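Local coordinates for nitroreductase-like family protein (Bacillus cereus, PDB 2I7H) that belongs to the nitroreductase-like family of dimeric alpha-beta flavoproteins and binds flavin mononucleotide at the interface of its two subunits, at residues N38-A43 against C117-N122; W52-Y57 against I96-N101; C134-G139 against R158-L163. One frame throughout, in Å; residues are numbered along the deposited sequence.

Interaction 1 (N38-A43 against C117-N122); sequences NDATWA and CAFMQN
Ala40 and Ala43 press against Phe119 and Asn122 in a buried packing contact in which the C-terminal part of helix 30-40 and the residues that follow lie against the middle of the long helix 106-129. Two alanines are small enough to bring the two backbones close: the CA atoms of Ala43 and Phe119 are 5.0 Å apart. Ala40 CB lies 3.6 Å from Phe119 CD1 and also packs on Asn122 CB, while the methyl of Ala43 sits over the helix backbone, 3.5 Å from Phe119 N, and touches Ala118 CB. The phenyl ring swings out with CG anti to its own backbone N (chi1 166°), which carries it alongside Thr41; the two side chains point the same way, and Thr41 CG2 is 3.8 Å from Phe119 CE1. Thr41 N meets the ring at its edge, in plane. The one polar link across the contact is a hydrogen bond from Asn122 ND2 to Ala40 O, 3.0 Å long and fairly straight at 163°. The oxygen lies nearly in the plane of the Asn122 amide, so the buried Ala40 carbonyl gains a side-chain donor, tilted 24° from the carbonyl plane. Thr41 OG1 turns back to Asn38 O at 2.6 Å, and that carbonyl also accepts from Thr41 N, so one carbonyl takes two donors from the same residue. Trp52 stacks on Phe119 and touches Thr41 and Ala43, Arg177 of the second subunit bonds to Thr41 O and Ala43 O, and Met120 on helix 106-129 reaches strands 132-137 and 157-167.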
loop_
_atom_site.group_PDB
_atom_site.type_symbol
_atom_site.label_atom_id
_atom_site.label_comp_id
_atom_site.label_asym_id
_atom_site.label_seq_id
_atom_site.Cartn_x
_atom_site.Cartn_y
_atom_site.Cartn_z
ATOM N N ASN A 38 9.570 -12.225 -2.199
ATOM C CA ASN A 38 9.210 -12.683 -3.535
ATOM C C ASN A 38 7.695 -12.797 -3.718
ATOM O O ASN A 38 7.154 -12.351 -4.741
ATOM C CB ASN A 38 9.936 -13.978 -3.913
ATOM C CG ASN A 38 11.192 -13.717 -4.695
ATOM O OD1 ASN A 38 11.217 -12.798 -5.524
ATOM N ND2 ASN A 38 12.256 -14.516 -4.450
ATOM N N ASP A 39 7.013 -13.347 -2.712
ATOM C CA ASP A 39 5.561 -13.324 -2.695
ATOM C C ASP A 39 4.988 -11.904 -2.726
ATOM O O ASP A 39 3.978 -11.655 -3.405
ATOM C CB ASP A 39 5.016 -14.094 -1.492
ATOM C CG ASP A 39 5.264 -15.579 -1.589
ATOM O OD1 ASP A 39 5.626 -16.088 -2.685
ATOM O OD2 ASP A 39 5.121 -16.243 -0.539
ATOM N N ALA A 40 5.639 -10.979 -2.007
ATOM C CA ALA A 40 5.178 -9.583 -1.924
ATOM C C ALA A 40 5.257 -8.885 -3.273
ATOM O O ALA A 40 4.515 -7.923 -3.504
ATOM C CB ALA A 40 5.956 -8.762 -0.831
ATOM N N THR A 41 6.145 -9.361 -4.162
ATOM C CA THR A 41 6.337 -8.696 -5.460
ATOM C C THR A 41 5.081 -8.731 -6.328
ATOM O O THR A 41 4.986 -8.012 -7.301
ATOM C CB THR A 41 7.587 -9.185 -6.270
ATOM O OG1 THR A 41 7.458 -10.569 -6.556
ATOM C CG2 THR A 41 8.899 -8.936 -5.506
ATOM N N TRP A 42 4.096 -9.526 -5.950
ATOM C CA TRP A 42 2.846 -9.574 -6.690
ATOM C C TRP A 42 1.955 -8.401 -6.308
ATOM O O TRP A 42 0.759 -8.487 -6.322
ATOM C CB TRP A 42 2.161 -10.944 -6.501
ATOM C CG TRP A 42 2.905 -11.976 -7.221
ATOM C CD1 TRP A 42 3.892 -12.754 -6.725
ATOM C CD2 TRP A 42 2.792 -12.301 -8.625
ATOM N NE1 TRP A 42 4.395 -13.573 -7.725
ATOM C CE2 TRP A 42 3.742 -13.303 -8.898
ATOM C CE3 TRP A 42 1.976 -11.839 -9.663
ATOM C CZ2 TRP A 42 3.897 -13.872 -10.176
ATOM C CZ3 TRP A 42 2.116 -12.397 -10.922
ATOM C CH2 TRP A 42 3.090 -13.395 -11.178
ATOM N N ALA A 43 2.557 -7.280 -5.984
ATOM C CA ALA A 43 1.823 -6.061 -5.693
ATOM C C ALA A 43 1.404 -5.438 -7.021
ATOM O O ALA A 43 2.103 -5.609 -8.022
ATOM C CB ALA A 43 2.724 -5.113 -4.884
ATOM N N CYS A 117 4.412 0.945 -1.578
ATOM C CA CYS A 117 3.607 0.749 -0.376
ATOM C C CYS A 117 2.745 -0.515 -0.374
ATOM O O CYS A 117 2.603 -1.141 0.674
ATOM C CB CYS A 117 2.741 1.966 -0.110
ATOM S SG CYS A 117 3.713 3.434 0.170
ATOM N N ALA A 118 2.190 -0.882 -1.537
ATOM C CA ALA A 118 1.420 -2.103 -1.708
ATOM C C ALA A 118 2.315 -3.348 -1.474
ATOM O O ALA A 118 1.890 -4.291 -0.818
ATOM C CB ALA A 118 0.693 -2.157 -3.160
ATOM N N PHE A 119 3.528 -3.337 -2.035
ATOM C CA PHE A 119 4.561 -4.358 -1.807
ATOM C C PHE A 119 4.886 -4.518 -0.321
ATOM O O PHE A 119 4.950 -5.643 0.181
ATOM C CB PHE A 119 5.799 -4.000 -2.653
ATOM C CG PHE A 119 7.061 -4.734 -2.292
ATOM C CD1 PHE A 119 7.315 -6.005 -2.794
ATOM C CD2 PHE A 119 8.047 -4.099 -1.537
ATOM C CE1 PHE A 119 8.459 -6.639 -2.480
ATOM C CE2 PHE A 119 9.190 -4.725 -1.213
ATOM C CZ PHE A 119 9.418 -6.010 -1.668
HETATM N N MSE A 120 5.028 -3.403 0.400
HETATM C CA MSE A 120 5.379 -3.446 1.828
HETATM C C MSE A 120 4.258 -3.970 2.689
HETATM O O MSE A 120 4.502 -4.734 3.623
HETATM C CB MSE A 120 5.848 -2.079 2.356
HETATM C CG MSE A 120 7.192 -1.666 1.796
HETATM SE SE MSE A 120 7.831 0.116 2.324
HETATM C CE MSE A 120 8.296 -0.250 4.144
ATOM N N GLN A 121 3.041 -3.544 2.375
ATOM C CA GLN A 121 1.864 -4.046 3.035
ATOM C C GLN A 121 1.657 -5.547 2.772
ATOM O O GLN A 121 1.387 -6.292 3.705
ATOM C CB GLN A 121 0.622 -3.240 2.647
ATOM C CG GLN A 121 -0.686 -3.835 3.183
ATOM C CD GLN A 121 -0.821 -3.820 4.691
ATOM O OE1 GLN A 121 -1.867 -4.216 5.228
ATOM N NE2 GLN A 121 0.218 -3.392 5.390
ATOM N N ASN A 122 1.818 -5.971 1.509
ATOM C CA ASN A 122 1.836 -7.394 1.170
ATOM C C ASN A 122 2.806 -8.131 2.066
ATOM O O ASN A 122 2.474 -9.159 2.637
ATOM C CB ASN A 122 2.340 -7.604 -0.251
ATOM C CG ASN A 122 1.283 -7.425 -1.301
ATOM O OD1 ASN A 122 0.083 -7.343 -1.033
ATOM N ND2 ASN A 122 1.740 -7.381 -2.537
#

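Interaction 2 (W52-Y57 against I96-N101); sequences WNCKLY and IVVYMN
The ring of Tyr99 carries Asn53 CB on one face, 3.4 Å above its plane and offset toward the rim, a CH-pi contact with the carbon 3.6 Å from the ring centroid. The Asn53 amide is turned only 20° from the ring plane, while Lys55 CG comes in obliquely, 3.7 Å from Tyr99 CE1. Tyr99 reaches across to its neighbours because CG sits between the backbone N and the carbonyl carbon (chi1 69°). The Tyr57 ring is met obliquely by Val97 CG2. Beneath these groups, strands 53-58 and 94-101 run antiparallel. Asn53 with Tyr99 and Lys55 with Val97 are the hydrogen-bonded pairs: Lys55 N to Val97 O and Val97 N to Lys55 O are both 2.9 Å, whereas Asn53 N to Tyr99 O, at 2.8 Å, is bent to 131° at the hydrogen. Alternating with them, Cys54 with Val98 and Leu56 with Ile96 are non-hydrogen-bonded pairs whose side chains occupy the other face, where Leu56 CD1 packs 3.5 Å from Ile96 CG1. Cys54 CA also makes a CA-H...O contact of 3.2 Å with Val97 O. The two faces thus differ in chemistry: the Cys54, Leu56, Ile96 and Val98 side is apolar, and Val98 meets helix 106-129, whereas the Asn53, Lys55, Val97 and Tyr99 side mixes polar, aromatic and aliphatic groups, with Lys55 NZ salt-bridged to Glu185 of the second subunit.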
loop_
_atom_site.group_PDB
_atom_site.type_symbol
_atom_site.label_atom_id
_atom_site.label_comp_id
_atom_site.label_asym_id
_atom_site.label_seq_id
_atom_site.Cartn_x
_atom_site.Cartn_y
_atom_site.Cartn_z
ATOM N N TRP A 52 10.182 -1.258 -6.642
ATOM C CA TRP A 52 10.721 -1.528 -5.304
ATOM C C TRP A 52 12.149 -2.103 -5.373
ATOM O O TRP A 52 12.479 -2.853 -6.292
ATOM C CB TRP A 52 9.782 -2.478 -4.547
ATOM C CG TRP A 52 9.299 -3.601 -5.413
ATOM C CD1 TRP A 52 10.037 -4.708 -5.840
ATOM C CD2 TRP A 52 7.995 -3.739 -6.018
ATOM N NE1 TRP A 52 9.267 -5.506 -6.631
ATOM C CE2 TRP A 52 8.017 -4.945 -6.779
ATOM C CE3 TRP A 52 6.828 -2.972 -5.996
ATOM C CZ2 TRP A 52 6.910 -5.398 -7.505
ATOM C CZ3 TRP A 52 5.703 -3.425 -6.729
ATOM C CH2 TRP A 52 5.768 -4.633 -7.475
ATOM N N ASN A 53 12.973 -1.741 -4.390
ATOM C CA ASN A 53 14.325 -2.286 -4.214
ATOM C C ASN A 53 14.534 -2.395 -2.728
ATOM O O ASN A 53 13.853 -1.725 -1.978
ATOM C CB ASN A 53 15.395 -1.319 -4.735
ATOM C CG ASN A 53 15.299 -1.072 -6.205
ATOM O OD1 ASN A 53 16.028 -1.670 -6.977
ATOM N ND2 ASN A 53 14.419 -0.176 -6.608
ATOM N N CYS A 54 15.487 -3.228 -2.305
ATOM C CA CYS A 54 15.702 -3.505 -0.878
ATOM C C CYS A 54 17.162 -3.586 -0.477
ATOM O O CYS A 54 18.011 -3.992 -1.281
ATOM C CB CYS A 54 15.017 -4.817 -0.488
ATOM S SG CYS A 54 13.219 -4.812 -0.760
ATOM N N LYS A 55 17.452 -3.198 0.768
ATOM C CA LYS A 55 18.694 -3.609 1.436
ATOM C C LYS A 55 18.269 -4.385 2.672
ATOM O O LYS A 55 17.440 -3.910 3.452
ATOM C CB LYS A 55 19.577 -2.417 1.811
ATOM C CG LYS A 55 19.471 -1.260 0.854
ATOM C CD LYS A 55 20.753 -0.527 0.641
ATOM C CE LYS A 55 21.383 -1.044 -0.634
ATOM N NZ LYS A 55 22.282 -0.081 -1.267
ATOM N N LEU A 56 18.783 -5.598 2.825
ATOM C CA LEU A 56 18.489 -6.393 4.008
ATOM C C LEU A 56 19.725 -6.431 4.884
ATOM O O LEU A 56 20.775 -6.867 4.443
ATOM C CB LEU A 56 18.067 -7.828 3.621
ATOM C CG LEU A 56 18.002 -8.896 4.733
ATOM C CD1 LEU A 56 16.840 -8.725 5.701
ATOM C CD2 LEU A 56 17.975 -10.313 4.141
ATOM N N TYR A 57 19.591 -5.947 6.114
ATOM C CA TYR A 57 20.669 -5.988 7.096
ATOM C C TYR A 57 20.338 -7.050 8.117
ATOM O O TYR A 57 19.255 -7.032 8.716
ATOM C CB TYR A 57 20.875 -4.621 7.777
ATOM C CG TYR A 57 21.264 -3.513 6.805
ATOM C CD1 TYR A 57 20.301 -2.898 5.997
ATOM C CD2 TYR A 57 22.575 -3.067 6.712
ATOM C CE1 TYR A 57 20.634 -1.888 5.116
ATOM C CE2 TYR A 57 22.927 -2.068 5.833
ATOM C CZ TYR A 57 21.943 -1.488 5.024
ATOM O OH TYR A 57 22.263 -0.504 4.134
ATOM N N ILE A 96 14.940 -4.170 6.873
ATOM C CA ILE A 96 14.821 -4.054 5.428
ATOM C C ILE A 96 14.537 -2.604 5.008
ATOM O O ILE A 96 13.465 -2.067 5.277
ATOM C CB ILE A 96 13.784 -5.039 4.838
ATOM C CG1 ILE A 96 14.202 -6.474 5.186
ATOM C CG2 ILE A 96 13.756 -4.911 3.311
ATOM C CD1 ILE A 96 13.290 -7.531 4.671
ATOM N N VAL A 97 15.529 -1.970 4.391
ATOM C CA VAL A 97 15.347 -0.638 3.837
ATOM C C VAL A 97 14.688 -0.822 2.459
ATOM O O VAL A 97 15.210 -1.529 1.603
ATOM C CB VAL A 97 16.690 0.154 3.747
ATOM C CG1 VAL A 97 16.436 1.545 3.283
ATOM C CG2 VAL A 97 17.453 0.181 5.084
ATOM N N VAL A 98 13.510 -0.255 2.283
ATOM C CA VAL A 98 12.781 -0.372 1.010
ATOM C C VAL A 98 12.879 0.983 0.316
ATOM O O VAL A 98 12.505 2.021 0.892
ATOM C CB VAL A 98 11.293 -0.732 1.207
ATOM C CG1 VAL A 98 10.574 -0.762 -0.137
ATOM C CG2 VAL A 98 11.116 -2.096 1.995
ATOM N N TYR A 99 13.399 0.979 -0.902
ATOM C CA TYR A 99 13.616 2.209 -1.609
ATOM C C TYR A 99 13.235 2.087 -3.085
ATOM O O TYR A 99 12.988 0.983 -3.595
ATOM C CB TYR A 99 15.066 2.730 -1.403
ATOM C CG TYR A 99 16.094 1.902 -2.065
ATOM C CD1 TYR A 99 16.631 0.770 -1.423
ATOM C CD2 TYR A 99 16.526 2.209 -3.348
ATOM C CE1 TYR A 99 17.574 -0.010 -2.045
ATOM C CE2 TYR A 99 17.478 1.432 -3.985
ATOM C CZ TYR A 99 17.989 0.316 -3.328
ATOM O OH TYR A 99 18.930 -0.453 -3.964
HETATM N N MSE A 100 13.163 3.240 -3.750
HETATM C CA MSE A 100 12.833 3.323 -5.174
HETATM C C MSE A 100 13.573 4.493 -5.823
HETATM O O MSE A 100 13.956 5.452 -5.143
HETATM C CB MSE A 100 11.314 3.499 -5.388
HETATM C CG MSE A 100 10.766 4.784 -4.757
HETATM SE SE MSE A 100 8.875 4.982 -5.089
HETATM C CE MSE A 100 8.839 6.809 -5.518
ATOM N N ASN A 101 13.753 4.409 -7.139
ATOM C CA ASN A 101 14.240 5.563 -7.886
ATOM C C ASN A 101 13.116 6.565 -7.970
ATOM O O ASN A 101 11.992 6.194 -8.297
ATOM C CB ASN A 101 14.739 5.153 -9.266
ATOM C CG ASN A 101 15.953 4.273 -9.186
ATOM O OD1 ASN A 101 16.962 4.651 -8.606
ATOM N ND2 ASN A 101 15.856 3.069 -9.744
#

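Interaction 3 (C134-G139 against R158-L163); sequences CVWKSG and RIVGIL. With FMN (flavin mononucleotide), chain G.
Trp136, Lys137 and Ser138 belong to the flavin mononucleotide pocket: strand 132-137, paired with 157-167, places Trp136 and Lys137, and Ser138 just after it, against the isoalloxazine. Lys137 and Ile162 form a hydrogen-bonded antiparallel pair, with Lys137 N to Ile162 O at 2.7 Å and Ile162 N to Lys137 O at 3.0 Å, the latter on a lone pair. The Trp136 ring, with CG anti to the backbone N (chi1 180°), runs toward the partner strand and gives its NE1 hydrogen to Val160 O in a long bond of 3.3 Å. That oxygen lies at the ring edge, in plane, but NE1 comes from above the carbonyl plane, 35° out of it; the bond probably helps fix the rotation of the indole. Gly161, with no side chain, lets the indole lie close, with its CA 3.7 Å from Trp136 NE1. One indole face carries the flavin methyl C7M, 3.5 Å above the plane. The flavin is gripped at its polar end by Ser138 N, 3.0 Å from O4, and by Lys137 NZ, 3.1 Å from O2. Val160 and Gly161 form a classic beta bulge in strand 157-167, opposite Val98 of strand 94-101, while Trp136 and Val160 pack against helix 106-129, and Ile159 and Ile162 against helix 145-150.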
loop_
_atom_site.group_PDB
_atom_site.type_symbol
_atom_site.label_atom_id
_atom_site.label_comp_id
_atom_site.label_asym_id
_atom_site.label_seq_id
_atom_site.Cartn_x
_atom_site.Cartn_y
_atom_site.Cartn_z
ATOM N N CYS A 134 6.556 -7.196 12.456
ATOM C CA CYS A 134 7.398 -6.115 12.001
ATOM C C CYS A 134 6.776 -4.743 12.173
ATOM O O CYS A 134 5.575 -4.624 12.348
ATOM C CB CYS A 134 7.855 -6.339 10.563
ATOM S SG CYS A 134 6.565 -6.546 9.413
ATOM N N VAL A 135 7.634 -3.728 12.192
ATOM C CA VAL A 135 7.220 -2.336 12.063
ATOM C C VAL A 135 7.832 -1.686 10.837
ATOM O O VAL A 135 9.013 -1.887 10.538
ATOM C CB VAL A 135 7.652 -1.426 13.207
ATOM C CG1 VAL A 135 6.464 -0.931 13.967
ATOM C CG2 VAL A 135 8.742 -2.028 14.044
ATOM N N TRP A 136 7.004 -0.871 10.192
ATOM C CA TRP A 136 7.323 -0.071 9.028
ATOM C C TRP A 136 7.723 1.263 9.601
ATOM O O TRP A 136 6.895 1.976 10.163
ATOM C CB TRP A 136 6.044 0.108 8.228
ATOM C CG TRP A 136 6.106 0.902 6.976
ATOM C CD1 TRP A 136 6.969 1.935 6.663
ATOM C CD2 TRP A 136 5.199 0.792 5.890
ATOM N NE1 TRP A 136 6.695 2.420 5.407
ATOM C CE2 TRP A 136 5.592 1.759 4.917
ATOM C CE3 TRP A 136 4.104 -0.063 5.611
ATOM C CZ2 TRP A 136 4.916 1.908 3.702
ATOM C CZ3 TRP A 136 3.452 0.063 4.392
ATOM C CH2 TRP A 136 3.872 1.059 3.446
ATOM N N LYS A 137 8.991 1.610 9.474
ATOM C CA LYS A 137 9.452 2.838 10.090
ATOM C C LYS A 137 9.612 3.942 9.091
ATOM O O LYS A 137 10.058 3.722 7.961
ATOM C CB LYS A 137 10.734 2.625 10.879
ATOM C CG LYS A 137 10.548 2.826 12.363
ATOM C CD LYS A 137 10.219 1.585 13.109
ATOM C CE LYS A 137 10.734 1.715 14.537
ATOM N NZ LYS A 137 9.952 2.678 15.397
ATOM N N SER A 138 9.154 5.123 9.478
ATOM C CA SER A 138 9.509 6.339 8.780
ATOM C C SER A 138 9.977 7.385 9.757
ATOM O O SER A 138 10.474 7.074 10.844
ATOM C CB SER A 138 8.361 6.918 7.967
ATOM O OG SER A 138 8.708 8.238 7.564
ATOM N N GLY A 139 9.819 8.637 9.359
ATOM C CA GLY A 139 10.411 9.727 10.123
ATOM C C GLY A 139 11.547 10.318 9.349
ATOM O O GLY A 139 11.939 9.786 8.300
ATOM N N ARG A 158 14.465 7.303 -3.189
ATOM C CA ARG A 158 13.599 7.588 -2.076
ATOM C C ARG A 158 13.445 6.360 -1.195
ATOM O O ARG A 158 13.286 5.241 -1.689
ATOM C CB ARG A 158 12.223 8.042 -2.578
ATOM C CG ARG A 158 11.192 8.163 -1.484
ATOM C CD ARG A 158 9.802 8.333 -2.058
ATOM N NE ARG A 158 9.585 9.659 -2.661
ATOM C CZ ARG A 158 8.999 10.689 -2.042
ATOM N NH1 ARG A 158 8.589 10.541 -0.789
ATOM N NH2 ARG A 158 8.850 11.868 -2.672
ATOM N N ILE A 159 13.497 6.584 0.112
ATOM C CA ILE A 159 13.323 5.525 1.084
ATOM C C ILE A 159 11.877 5.558 1.508
ATOM O O ILE A 159 11.411 6.512 2.123
ATOM C CB ILE A 159 14.281 5.669 2.299
ATOM C CG1 ILE A 159 15.740 5.624 1.832
ATOM C CG2 ILE A 159 13.964 4.630 3.394
ATOM C CD1 ILE A 159 16.766 5.813 2.963
ATOM N N VAL A 160 11.162 4.511 1.138
ATOM C CA VAL A 160 9.750 4.381 1.480
ATOM C C VAL A 160 9.532 3.902 2.917
ATOM O O VAL A 160 8.585 4.329 3.569
ATOM C CB VAL A 160 9.020 3.489 0.469
ATOM C CG1 VAL A 160 7.556 3.495 0.743
ATOM C CG2 VAL A 160 9.320 4.022 -0.951
ATOM N N GLY A 161 10.415 3.041 3.414
ATOM C CA GLY A 161 10.310 2.583 4.779
ATOM C C GLY A 161 11.480 1.728 5.176
ATOM O O GLY A 161 12.204 1.201 4.324
ATOM N N ILE A 162 11.695 1.628 6.488
ATOM C CA ILE A 162 12.599 0.629 7.033
ATOM C C ILE A 162 11.742 -0.326 7.820
ATOM O O ILE A 162 11.083 0.064 8.767
ATOM C CB ILE A 162 13.741 1.221 7.895
ATOM C CG1 ILE A 162 14.490 2.291 7.086
ATOM C CG2 ILE A 162 14.678 0.064 8.423
ATOM C CD1 ILE A 162 15.777 2.824 7.711
ATOM N N LEU A 163 11.721 -1.581 7.398
ATOM C CA LEU A 163 10.958 -2.590 8.106
ATOM C C LEU A 163 11.850 -3.283 9.126
ATOM O O LEU A 163 12.917 -3.765 8.779
ATOM C CB LEU A 163 10.382 -3.621 7.135
ATOM C CG LEU A 163 9.339 -3.210 6.113
ATOM C CD1 LEU A 163 9.519 -4.147 4.951
ATOM C CD2 LEU A 163 7.929 -3.326 6.721
HETATM N N1 FMN G . 5.624 3.044 13.757
HETATM C C2 FMN G . 6.718 3.497 14.490
HETATM O O2 FMN G . 6.877 3.114 15.647
HETATM N N3 FMN G . 7.625 4.371 13.915
HETATM C C4 FMN G . 7.412 4.782 12.604
HETATM O O4 FMN G . 8.023 5.734 12.149
HETATM C C4A FMN G . 6.320 4.324 11.882
HETATM N N5 FMN G . 6.147 4.760 10.579
HETATM C C5A FMN G . 5.046 4.323 9.848
HETATM C C6 FMN G . 4.927 4.790 8.554
HETATM C C7 FMN G . 3.892 4.416 7.725
HETATM C C7M FMN G . 4.017 4.758 6.270
HETATM C C8 FMN G . 2.928 3.543 8.223
HETATM C C8M FMN G . 1.861 3.057 7.278
HETATM C C9 FMN G . 3.040 3.056 9.551
HETATM C C9A FMN G . 4.100 3.442 10.393
HETATM N N10 FMN G . 4.279 2.998 11.738
HETATM C C10 FMN G . 5.403 3.441 12.456
HETATM C "C1'" FMN G . 3.177 2.317 12.527
HETATM C "C2'" FMN G . 2.263 3.348 13.199
HETATM O "O2'" FMN G . 2.993 4.082 14.141
HETATM C "C3'" FMN G . 0.933 2.869 13.838
HETATM O "O3'" FMN G . 0.935 2.812 15.252
HETATM C "C4'" FMN G . 0.435 1.515 13.401
HETATM O "O4'" FMN G . 0.582 1.329 12.016
HETATM C "C5'" FMN G . -1.031 1.397 13.808
HETATM O "O5'" FMN G . -1.099 0.212 14.579
HETATM P P FMN G . -0.898 -1.231 13.857
HETATM O O1P FMN G . -0.460 -2.243 14.899
HETATM O O2P FMN G . -2.254 -1.614 13.319
HETATM O O3P FMN G . 0.085 -1.201 12.693
#

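From the N terminus, segment 38-43 comes first and meets segment 117-122 of helix 106-129 only after 73 intervening residues, so interaction 1 closes a long loop. Interaction 2 is nested inside it, joining strand 53-58 to strand 94-101 before that helix begins. Interaction 3 follows in series, closing the shorter excursion between strands 132-137 and 157-167. Because strand 157-167 also pairs with strand 94-101, through bonds such as Leu163 N to Ile96 O, interactions 2 and 3 are parts of one antiparallel sheet. Helix 106-129 ties all three together by lying against that sheet, where Met120 packs on Val98 and Trp136. All three contacts also touch the second subunit.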